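Local coordinates for protein GH59 galactosidase (Clostridium cellulolyticum, PDB 2V4V) that probably helps break down plant cell-wall polysaccharides as a family 59 glycoside hydrolase, this piece being its family 6 carbohydrate-binding module, which holds xylose, at residues Q54-S59 with N121-T126. Sequence-based numbering, arbitrary orientation.
Sequences QARVAS and NLNWFT. With NA (sodium ion), chain C; XYP (beta-D-xylopyranose), chain B.
The indole of Trp124 carries Arg56 on one face: Arg56 CB sits 3.6 Å from the centroid of the five-membered ring and only 14° off its normal, a CH-pi contact. Arg56 CG follows toward the indole nitrogen, then the chain bends and runs off past the ring; its guanidinium is nearly parallel to the indole plane but beyond it, where Glu25 and Asp94 hold it in salt bridges. Near the far end of the ring, the amide of Gln54 approaches Trp124 CH2 obliquely, NE2 at 4.1 Å. With chi1 at 57°, Trp124 CG lies between its own backbone N and carbonyl carbon, which helps bring the ring across to Arg56; Arg6 adds a cation-pi contact. Beyond the ring, Gln54 OE1 lies 3.5 Å from Thr126 CG2.

Strands 52-59 and 121-128 are the antiparallel inner pair of one sheet of the beta-sandwich of this carbohydrate-binding module. A beta bulge interrupts their register: Asn123 and Trp124 both stand opposite Arg56, whose O accepts from Asn123 N (2.8 Å) while its N donates to Trp124 O (2.9 Å). The turned backbone at Asn123 (psi -54°) lets its carbonyl and side chain serve one sodium ion, Asn123 O and OD1 each 2.4 Å from the metal. The carboxylates of Glu8 and Glu10, the backbone O of Glu28 and a water complete the site, and Glu25 takes a hydrogen bond from Asn123 ND2.

On the face that carries Ala55, Val57, Leu122 and Phe125, Leu122 CD1 rests against both Ala55 CB (3.7 Å) and Val57 CG1, while Leu122 and Phe125 reach Leu110 of the opposing sheet. Ala58 and Asn121 exchange two backbone hydrogen bonds at the end where the Asn121 side chain meets xylose in its pocket, beside Trp89.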
loop_
_atom_site.group_PDB
_atom_site.type_symbol
_atom_site.label_atom_id
_atom_site.label_comp_id
_atom_site.label_asym_id
_atom_site.label_seq_id
_atom_site.Cartn_x
_atom_site.Cartn_y
_atom_site.Cartn_z
ATOM N N GLN A 54 -1.705 -6.969 4.077
ATOM C CA GLN A 54 -3.038 -6.478 4.396
ATOM C C GLN A 54 -2.991 -4.972 4.312
ATOM O O GLN A 54 -2.119 -4.335 4.929
ATOM C CB GLN A 54 -3.420 -6.956 5.807
ATOM C CG GLN A 54 -4.780 -6.504 6.335
ATOM C CD GLN A 54 -4.934 -6.781 7.833
ATOM O OE1 GLN A 54 -3.946 -7.046 8.544
ATOM N NE2 GLN A 54 -6.166 -6.672 8.330
ATOM N N ALA A 55 -3.919 -4.401 3.542
ATOM C CA ALA A 55 -3.993 -2.939 3.428
ATOM C C ALA A 55 -5.393 -2.438 3.777
ATOM O O ALA A 55 -6.397 -3.048 3.382
ATOM C CB ALA A 55 -3.651 -2.516 2.009
ATOM N N ARG A 56 -5.428 -1.323 4.527
ATOM C CA ARG A 56 -6.712 -0.718 4.922
ATOM C C ARG A 56 -7.058 0.379 3.906
ATOM O O ARG A 56 -6.365 1.379 3.851
ATOM C CB ARG A 56 -6.575 -0.139 6.339
ATOM C CG ARG A 56 -7.853 0.358 6.944
ATOM C CD ARG A 56 -8.774 -0.835 7.264
ATOM N NE ARG A 56 -10.028 -0.325 7.815
ATOM C CZ ARG A 56 -11.104 -1.076 8.063
ATOM N NH1 ARG A 56 -11.071 -2.399 7.831
ATOM N NH2 ARG A 56 -12.209 -0.491 8.531
ATOM N N VAL A 57 -8.060 0.119 3.073
ATOM C CA VAL A 57 -8.286 0.918 1.863
ATOM C C VAL A 57 -9.742 1.319 1.669
ATOM O O VAL A 57 -10.658 0.628 2.149
ATOM C CB VAL A 57 -7.887 0.140 0.604
ATOM C CG1 VAL A 57 -6.343 0.093 0.451
ATOM C CG2 VAL A 57 -8.491 -1.269 0.651
ATOM N N ALA A 58 -9.948 2.441 0.987
ATOM C CA ALA A 58 -11.300 2.922 0.661
ATOM C C ALA A 58 -11.314 3.319 -0.824
ATOM O O ALA A 58 -10.267 3.714 -1.376
ATOM C CB ALA A 58 -11.655 4.156 1.487
ATOM N N SER A 59 -12.478 3.212 -1.481
ATOM C CA SER A 59 -12.517 3.725 -2.847
ATOM C C SER A 59 -13.938 4.003 -3.288
ATOM O O SER A 59 -14.817 3.102 -3.143
ATOM C CB SER A 59 -11.949 2.686 -3.838
ATOM O OG SER A 59 -12.180 3.105 -5.170
ATOM N N ASN A 121 -7.922 5.098 -1.557
ATOM C CA ASN A 121 -7.192 5.776 -0.460
ATOM C C ASN A 121 -6.597 4.671 0.432
ATOM O O ASN A 121 -7.240 3.612 0.625
ATOM C CB ASN A 121 -8.154 6.623 0.393
ATOM C CG ASN A 121 -8.704 7.820 -0.341
ATOM O OD1 ASN A 121 -9.770 8.392 0.035
ATOM N ND2 ASN A 121 -8.029 8.189 -1.410
ATOM N N LEU A 122 -5.409 4.934 0.997
ATOM C CA LEU A 122 -4.709 3.908 1.803
ATOM C C LEU A 122 -4.483 4.497 3.179
ATOM O O LEU A 122 -3.847 5.534 3.293
ATOM C CB LEU A 122 -3.359 3.524 1.143
ATOM C CG LEU A 122 -2.430 2.583 1.902
ATOM C CD1 LEU A 122 -3.052 1.152 2.012
ATOM C CD2 LEU A 122 -1.126 2.512 1.103
ATOM N N ASN A 123 -5.018 3.829 4.205
ATOM C CA ASN A 123 -4.882 4.298 5.568
ATOM C C ASN A 123 -3.592 3.760 6.218
ATOM O O ASN A 123 -2.720 4.510 6.669
ATOM C CB ASN A 123 -6.144 3.879 6.347
ATOM C CG ASN A 123 -6.126 4.312 7.804
ATOM O OD1 ASN A 123 -5.165 4.942 8.292
ATOM N ND2 ASN A 123 -7.200 3.965 8.527
ATOM N N TRP A 124 -3.427 2.439 6.188
ATOM C CA TRP A 124 -2.248 1.776 6.755
ATOM C C TRP A 124 -2.112 0.402 6.087
ATOM O O TRP A 124 -3.002 -0.019 5.372
ATOM C CB TRP A 124 -2.337 1.665 8.297
ATOM C CG TRP A 124 -3.536 0.951 8.826
ATOM C CD1 TRP A 124 -4.697 1.527 9.265
ATOM C CD2 TRP A 124 -3.725 -0.465 8.964
ATOM N NE1 TRP A 124 -5.591 0.582 9.676
ATOM C CE2 TRP A 124 -5.010 -0.657 9.519
ATOM C CE3 TRP A 124 -2.901 -1.585 8.740
ATOM C CZ2 TRP A 124 -5.528 -1.931 9.792
ATOM C CZ3 TRP A 124 -3.423 -2.856 8.989
ATOM C CH2 TRP A 124 -4.716 -3.007 9.536
ATOM N N PHE A 125 -0.968 -0.257 6.281
ATOM C CA PHE A 125 -0.856 -1.617 5.778
ATOM C C PHE A 125 0.075 -2.367 6.717
ATOM O O PHE A 125 0.760 -1.783 7.580
ATOM C CB PHE A 125 -0.277 -1.617 4.358
ATOM C CG PHE A 125 1.069 -0.946 4.269
ATOM C CD1 PHE A 125 2.209 -1.736 4.261
ATOM C CD2 PHE A 125 1.198 0.439 4.173
ATOM C CE1 PHE A 125 3.465 -1.174 4.180
ATOM C CE2 PHE A 125 2.456 1.008 4.105
ATOM C CZ PHE A 125 3.570 0.215 4.090
ATOM N N THR A 126 0.120 -3.674 6.504
ATOM C CA THR A 126 1.080 -4.501 7.268
ATOM C C THR A 126 1.362 -5.789 6.506
ATOM O O THR A 126 0.587 -6.162 5.591
ATOM C CB THR A 126 0.518 -4.878 8.688
ATOM O OG1 THR A 126 1.551 -5.466 9.508
ATOM C CG2 THR A 126 -0.710 -5.811 8.559
HETATM NA NA NA C . -3.126 6.275 8.233
HETATM O O1 XYP B . -11.783 14.413 -3.864
HETATM C C1 XYP B . -10.698 13.513 -3.702
HETATM C C2 XYP B . -10.888 12.873 -2.335
HETATM C C3 XYP B . -9.791 11.854 -2.085
HETATM C C4 XYP B . -9.662 10.909 -3.278
HETATM C C5 XYP B . -9.590 11.703 -4.590
HETATM O O2 XYP B . -10.775 13.822 -1.282
HETATM O O3 XYP B . -10.048 11.119 -0.900
HETATM O O4 XYP B . -8.498 10.121 -3.183
HETATM O O5 XYP B . -10.711 12.553 -4.690
HETATM O O HOH W 1 -2.992 7.594 10.324
#